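PDB 6IV9: Cas13d from uncultured Ruminococcus sp, which binds a CRISPR RNA as a type VI effector and, through its two HEPN domains, matures that RNA and cleaves target RNA. Local coordinates for residues Arg158-Thr163 / Cys544-Gly549; Asp774-Ser779 / Ser817-Tyr822. The protein carries 2 engineered substitutions. All coordinates share one frame; numbering follows the deposited sequence.

Overall arrangement
Contact 1 joins the C-terminal end of helix 152-160 to the loop between helices 511-535 and 556-570, whereas contact 2 sets the turn that leads into helix 777-788 against helix 816-827. They share no element, follow one another along the chain, and have centres about 32 Å apart. Both are partly buried, contact 1 with four buried and two exposed residues among those that touch, contact 2 with two buried and none fully exposed; the nearest atom of each is about 12 Å from the bound nucleic acid. Their chemistry differs: in 158-163/544-549 the loop bonds directly to carbonyls of the last helical turn, while in 774-779/817-822 side chains touch, a water bridges the segments and the Asp774-Arg776 salt bridge stays within the turn.

Contact 1: Arg158-Thr163 / Cys544-Gly549; sequences RFFGKT and CELTAG
Phe160 lies side by side with Leu546, both side chains pointing the same way, and CE1 of its ring comes 3.5 Å from Leu546 CD2. CG of Phe160 stands anti to its carbonyl carbon (chi1 -66°), which brings the ring back to the loop although the CB bond leaves away from it. At the ring edge sits the backbone of Cys544, whose CB is 3.9 Å from Phe160 CE1; His169 meets the same ring edge-to-face. The contact closes the end of helix 152-160, where Gly161 leaves helical geometry with positive phi and the carbonyls of the last turn are taken up by the loop. Thr547 N donates to Phe159 O at 2.9 Å, tilted 35° from the carbonyl plane, and Leu546 CA adds a CA-H...O contact to that oxygen at 3.4 Å. One residue back, Thr547 OG1 gives its proton to Arg158 O at 3.0 Å. The hydroxyl is placed for this by chi1 of 59°, between its own N and carbonyl carbon, while the methyl CG2 packs 3.5 Å from Gly161 N. A water accepts from Glu545 N at 3.0 Å and can donate to Phe160 O, one of several acceptors within its reach.

Contact 2: Asp774-Ser779 / Ser817-Tyr822; sequences DYRILS and SMTRKY
Arg776 and Thr819 cross at about a right angle, with CG of the arginine 4.0 Å from the threonine methyl CG2. Beside them the Tyr775 ring meets the backbone of helix 816-827 obliquely, its CD2 3.9 Å from Arg820 CA, and the ring also touches Leu752 of helix 713-760. Thr819 turns its hydroxyl between its own N and carbonyl carbon (chi1 61°); OG1 bonds to Asp815 O, just ahead of the helix, and lies 3.9 Å from Tyr775 CB. A water joins the segments, accepting from Tyr775 N at 2.8 Å and donating to Thr819 OG1 at 3.2 Å. This is the entry to helix 777-788: Asp774 to Ile777 form a type I beta turn, and Asp774 OD1 takes a capping bond from Arg776 N, met from above the carboxylate plane. The same oxygen receives Arg776 NE at 3.0 Å through its syn lone pair, almost in the guanidinium plane, and OD2 receives NH2 at 2.9 Å. This side-on, two-nitrogen salt bridge, with the chain bent at chi3 (-63°), limits rotation of the guanidinium, whose NH1 reaches Ile811 O. Arg820 NH1 instead bonds to Lys772 O, just ahead of the turn.

Contact 1: Arg158-Thr163 / Cys544-Gly549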
loop_
_atom_site.group_PDB
_atom_site.type_symbol
_atom_site.label_atom_id
_atom_site.label_comp_id
_atom_site.label_asym_id
_atom_site.label_seq_id
_atom_site.Cartn_x
_atom_site.Cartn_y
_atom_site.Cartn_z
ATOM N N ARG A 158 10.521 -18.176 19.168
ATOM C CA ARG A 158 11.289 -17.128 18.461
ATOM C C ARG A 158 10.965 -15.732 19.007
ATOM O O ARG A 158 11.878 -14.953 19.164
ATOM C CB ARG A 158 10.989 -17.232 16.967
ATOM C CG ARG A 158 11.410 -16.036 16.130
ATOM C CD ARG A 158 10.935 -16.119 14.687
ATOM N NE ARG A 158 11.972 -16.370 13.701
ATOM C CZ ARG A 158 11.786 -16.950 12.522
ATOM N NH1 ARG A 158 11.063 -16.358 11.589
ATOM N NH2 ARG A 158 12.359 -18.114 12.269
ATOM N N PHE A 159 9.700 -15.428 19.271
ATOM C CA PHE A 159 9.344 -14.061 19.715
ATOM C C PHE A 159 9.341 -13.881 21.233
ATOM O O PHE A 159 9.559 -12.777 21.646
ATOM C CB PHE A 159 7.979 -13.669 19.153
ATOM C CG PHE A 159 7.990 -13.439 17.673
ATOM C CD1 PHE A 159 7.872 -14.495 16.799
ATOM C CD2 PHE A 159 8.155 -12.174 17.153
ATOM C CE1 PHE A 159 7.889 -14.288 15.436
ATOM C CE2 PHE A 159 8.177 -11.971 15.787
ATOM C CZ PHE A 159 8.046 -13.029 14.937
ATOM N N PHE A 160 9.039 -14.922 22.000
ATOM C CA PHE A 160 8.916 -14.777 23.469
ATOM C C PHE A 160 9.895 -15.665 24.248
ATOM O O PHE A 160 9.885 -15.570 25.456
ATOM C CB PHE A 160 7.469 -15.017 23.899
ATOM C CG PHE A 160 6.496 -13.987 23.396
ATOM C CD1 PHE A 160 6.364 -12.768 24.028
ATOM C CD2 PHE A 160 5.716 -14.230 22.284
ATOM C CE1 PHE A 160 5.472 -11.823 23.563
ATOM C CE2 PHE A 160 4.827 -13.280 21.823
ATOM C CZ PHE A 160 4.708 -12.079 22.459
ATOM N N GLY A 161 10.633 -16.542 23.583
ATOM C CA GLY A 161 11.626 -17.403 24.259
ATOM C C GLY A 161 11.049 -18.658 24.896
ATOM O O GLY A 161 11.819 -19.429 25.448
ATOM N N LYS A 162 9.740 -18.854 24.833
ATOM C CA LYS A 162 9.118 -20.076 25.394
ATOM C C LYS A 162 7.739 -20.280 24.769
ATOM O O LYS A 162 7.271 -19.381 24.111
ATOM C CB LYS A 162 8.990 -19.959 26.912
ATOM C CG LYS A 162 8.406 -18.647 27.398
ATOM C CD LYS A 162 8.073 -18.656 28.849
ATOM C CE LYS A 162 7.013 -19.673 29.185
ATOM N NZ LYS A 162 7.387 -20.458 30.383
ATOM N N THR A 163 7.163 -21.460 24.945
ATOM C CA THR A 163 5.802 -21.758 24.443
ATOM C C THR A 163 4.775 -21.339 25.495
ATOM O O THR A 163 5.150 -21.223 26.634
ATOM C CB THR A 163 5.654 -23.227 24.055
ATOM O OG1 THR A 163 5.700 -23.991 25.254
ATOM C CG2 THR A 163 6.724 -23.672 23.088
ATOM N N CYS A 544 4.747 -11.959 28.854
ATOM C CA CYS A 544 4.870 -11.615 27.420
ATOM C C CYS A 544 6.117 -10.761 27.228
ATOM O O CYS A 544 5.991 -9.670 26.748
ATOM C CB CYS A 544 3.630 -10.902 26.907
ATOM S SG CYS A 544 3.131 -9.513 27.942
ATOM N N GLU A 545 7.271 -11.288 27.605
ATOM C CA GLU A 545 8.526 -10.538 27.429
ATOM C C GLU A 545 9.048 -10.858 26.031
ATOM O O GLU A 545 9.390 -11.971 25.773
ATOM C CB GLU A 545 9.529 -10.935 28.506
ATOM C CG GLU A 545 10.854 -10.232 28.366
ATOM C CD GLU A 545 11.792 -10.362 29.556
ATOM O OE1 GLU A 545 12.171 -9.331 30.118
ATOM O OE2 GLU A 545 12.128 -11.495 29.917
ATOM N N LEU A 546 9.052 -9.870 25.160
ATOM C CA LEU A 546 9.538 -10.097 23.792
ATOM C C LEU A 546 11.042 -10.306 23.856
ATOM O O LEU A 546 11.667 -9.669 24.656
ATOM C CB LEU A 546 9.198 -8.861 22.965
ATOM C CG LEU A 546 7.728 -8.737 22.595
ATOM C CD1 LEU A 546 7.392 -7.320 22.212
ATOM C CD2 LEU A 546 7.376 -9.698 21.484
ATOM N N THR A 547 11.571 -11.123 22.949
ATOM C CA THR A 547 13.024 -11.399 22.844
ATOM C C THR A 547 13.737 -10.153 22.314
ATOM O O THR A 547 13.081 -9.296 21.770
ATOM C CB THR A 547 13.323 -12.698 22.100
ATOM O OG1 THR A 547 12.769 -12.619 20.797
ATOM C CG2 THR A 547 12.765 -13.904 22.813
ATOM N N ALA A 548 15.060 -10.157 22.383
ATOM C CA ALA A 548 15.879 -8.956 22.138
ATOM C C ALA A 548 15.616 -8.344 20.762
ATOM O O ALA A 548 15.555 -7.146 20.681
ATOM C CB ALA A 548 17.328 -9.308 22.304
ATOM N N GLY A 549 15.432 -9.153 19.733
ATOM C CA GLY A 549 15.197 -8.612 18.381
ATOM C C GLY A 549 13.875 -7.870 18.225
ATOM O O GLY A 549 13.741 -7.145 17.278
HETATM O O HOH W 1 7.858 -14.220 27.531
#

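Contact 2: Asp774-Ser779 / Ser817-Tyr822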
loop_
_atom_site.group_PDB
_atom_site.type_symbol
_atom_site.label_atom_id
_atom_site.label_comp_id
_atom_site.label_asym_id
_atom_site.label_seq_id
_atom_site.Cartn_x
_atom_site.Cartn_y
_atom_site.Cartn_z
ATOM N N ASP A 774 15.489 -26.743 -4.672
ATOM C CA ASP A 774 14.163 -27.176 -5.154
ATOM C C ASP A 774 13.118 -26.474 -4.298
ATOM O O ASP A 774 12.895 -26.921 -3.193
ATOM C CB ASP A 774 14.010 -28.694 -5.108
ATOM C CG ASP A 774 12.763 -29.200 -5.805
ATOM O OD1 ASP A 774 11.944 -28.382 -6.170
ATOM O OD2 ASP A 774 12.638 -30.398 -5.966
ATOM N N TYR A 775 12.435 -25.486 -4.863
ATOM C CA TYR A 775 11.415 -24.693 -4.134
ATOM C C TYR A 775 10.236 -25.567 -3.699
ATOM O O TYR A 775 9.580 -25.213 -2.753
ATOM C CB TYR A 775 10.985 -23.494 -4.971
ATOM C CG TYR A 775 11.888 -22.301 -4.849
ATOM C CD1 TYR A 775 11.756 -21.410 -3.808
ATOM C CD2 TYR A 775 12.881 -22.063 -5.770
ATOM C CE1 TYR A 775 12.582 -20.312 -3.694
ATOM C CE2 TYR A 775 13.718 -20.971 -5.673
ATOM C CZ TYR A 775 13.565 -20.087 -4.633
ATOM O OH TYR A 775 14.380 -19.014 -4.530
ATOM N N ARG A 776 10.028 -26.698 -4.358
ATOM C CA ARG A 776 8.873 -27.581 -4.063
ATOM C C ARG A 776 9.089 -28.432 -2.809
ATOM O O ARG A 776 8.152 -29.077 -2.407
ATOM C CB ARG A 776 8.596 -28.525 -5.236
ATOM C CG ARG A 776 8.440 -27.849 -6.583
ATOM C CD ARG A 776 8.430 -28.867 -7.702
ATOM N NE ARG A 776 9.679 -29.593 -7.776
ATOM C CZ ARG A 776 9.792 -30.852 -8.142
ATOM N NH1 ARG A 776 8.768 -31.479 -8.677
ATOM N NH2 ARG A 776 10.931 -31.483 -7.975
ATOM N N ILE A 777 10.262 -28.366 -2.198
ATOM C CA ILE A 777 10.613 -29.298 -1.087
ATOM C C ILE A 777 9.664 -29.196 0.116
ATOM O O ILE A 777 9.395 -30.228 0.702
ATOM C CB ILE A 777 12.093 -29.148 -0.701
ATOM C CG1 ILE A 777 12.562 -30.247 0.252
ATOM C CG2 ILE A 777 12.379 -27.777 -0.140
ATOM C CD1 ILE A 777 12.447 -31.628 -0.298
ATOM N N LEU A 778 9.235 -27.996 0.496
ATOM C CA LEU A 778 8.340 -27.898 1.671
ATOM C C LEU A 778 7.003 -28.588 1.395
ATOM O O LEU A 778 6.603 -29.412 2.180
ATOM C CB LEU A 778 8.104 -26.414 1.937
ATOM C CG LEU A 778 8.068 -25.966 3.389
ATOM C CD1 LEU A 778 7.054 -24.877 3.604
ATOM C CD2 LEU A 778 7.900 -27.102 4.364
ATOM N N SER A 779 6.356 -28.253 0.290
ATOM C CA SER A 779 5.054 -28.880 -0.016
ATOM C C SER A 779 5.224 -30.393 -0.187
ATOM O O SER A 779 4.402 -31.128 0.293
ATOM C CB SER A 779 4.465 -28.283 -1.245
ATOM O OG SER A 779 4.113 -26.951 -1.013
ATOM N N SER A 817 13.735 -26.587 -11.761
ATOM C CA SER A 817 14.163 -25.516 -12.691
ATOM C C SER A 817 13.060 -24.488 -12.967
ATOM O O SER A 817 13.325 -23.319 -12.825
ATOM C CB SER A 817 14.681 -26.116 -13.961
ATOM O OG SER A 817 14.951 -25.113 -14.905
ATOM N N MET A 818 11.867 -24.920 -13.334
ATOM C CA MET A 818 10.785 -23.960 -13.646
ATOM C C MET A 818 10.384 -23.160 -12.394
ATOM O O MET A 818 10.036 -22.018 -12.535
ATOM C CB MET A 818 9.582 -24.637 -14.309
ATOM C CG MET A 818 8.803 -25.566 -13.432
ATOM S SD MET A 818 7.305 -26.175 -14.199
ATOM C CE MET A 818 8.038 -27.263 -15.411
ATOM N N THR A 819 10.355 -23.796 -11.229
ATOM C CA THR A 819 9.958 -23.089 -9.983
ATOM C C THR A 819 11.000 -22.031 -9.619
ATOM O O THR A 819 10.626 -21.014 -9.063
ATOM C CB THR A 819 9.538 -24.073 -8.888
ATOM O OG1 THR A 819 10.663 -24.888 -8.614
ATOM C CG2 THR A 819 8.354 -24.919 -9.282
ATOM N N ARG A 820 12.274 -22.327 -9.851
ATOM C CA ARG A 820 13.347 -21.341 -9.582
ATOM C C ARG A 820 13.173 -20.140 -10.518
ATOM O O ARG A 820 13.353 -19.037 -10.068
ATOM C CB ARG A 820 14.737 -21.961 -9.727
ATOM C CG ARG A 820 15.863 -20.979 -9.465
ATOM C CD ARG A 820 17.145 -21.591 -8.942
ATOM N NE ARG A 820 17.588 -22.665 -9.806
ATOM C CZ ARG A 820 17.337 -23.950 -9.613
ATOM N NH1 ARG A 820 17.135 -24.425 -8.400
ATOM N NH2 ARG A 820 17.309 -24.769 -10.641
ATOM N N LYS A 821 12.857 -20.385 -11.783
ATOM C CA LYS A 821 12.657 -19.280 -12.750
ATOM C C LYS A 821 11.463 -18.432 -12.318
ATOM O O LYS A 821 11.539 -17.233 -12.419
ATOM C CB LYS A 821 12.444 -19.809 -14.168
ATOM C CG LYS A 821 13.668 -20.470 -14.775
ATOM C CD LYS A 821 13.607 -20.626 -16.274
ATOM C CE LYS A 821 14.910 -21.110 -16.870
ATOM N NZ LYS A 821 14.860 -21.104 -18.349
ATOM N N TYR A 822 10.405 -19.085 -11.864
ATOM C CA TYR A 822 9.181 -18.383 -11.414
ATOM C C TYR A 822 9.525 -17.464 -10.240
ATOM O O TYR A 822 9.181 -16.316 -10.261
ATOM C CB TYR A 822 8.204 -19.445 -10.930
ATOM C CG TYR A 822 6.779 -19.039 -10.691
ATOM C CD1 TYR A 822 6.119 -18.155 -11.513
ATOM C CD2 TYR A 822 6.071 -19.604 -9.654
ATOM C CE1 TYR A 822 4.798 -17.815 -11.283
ATOM C CE2 TYR A 822 4.753 -19.286 -9.412
ATOM C CZ TYR A 822 4.106 -18.393 -10.236
ATOM O OH TYR A 822 2.809 -18.093 -9.997
HETATM O O HOH W 2 13.587 -24.786 -7.347
#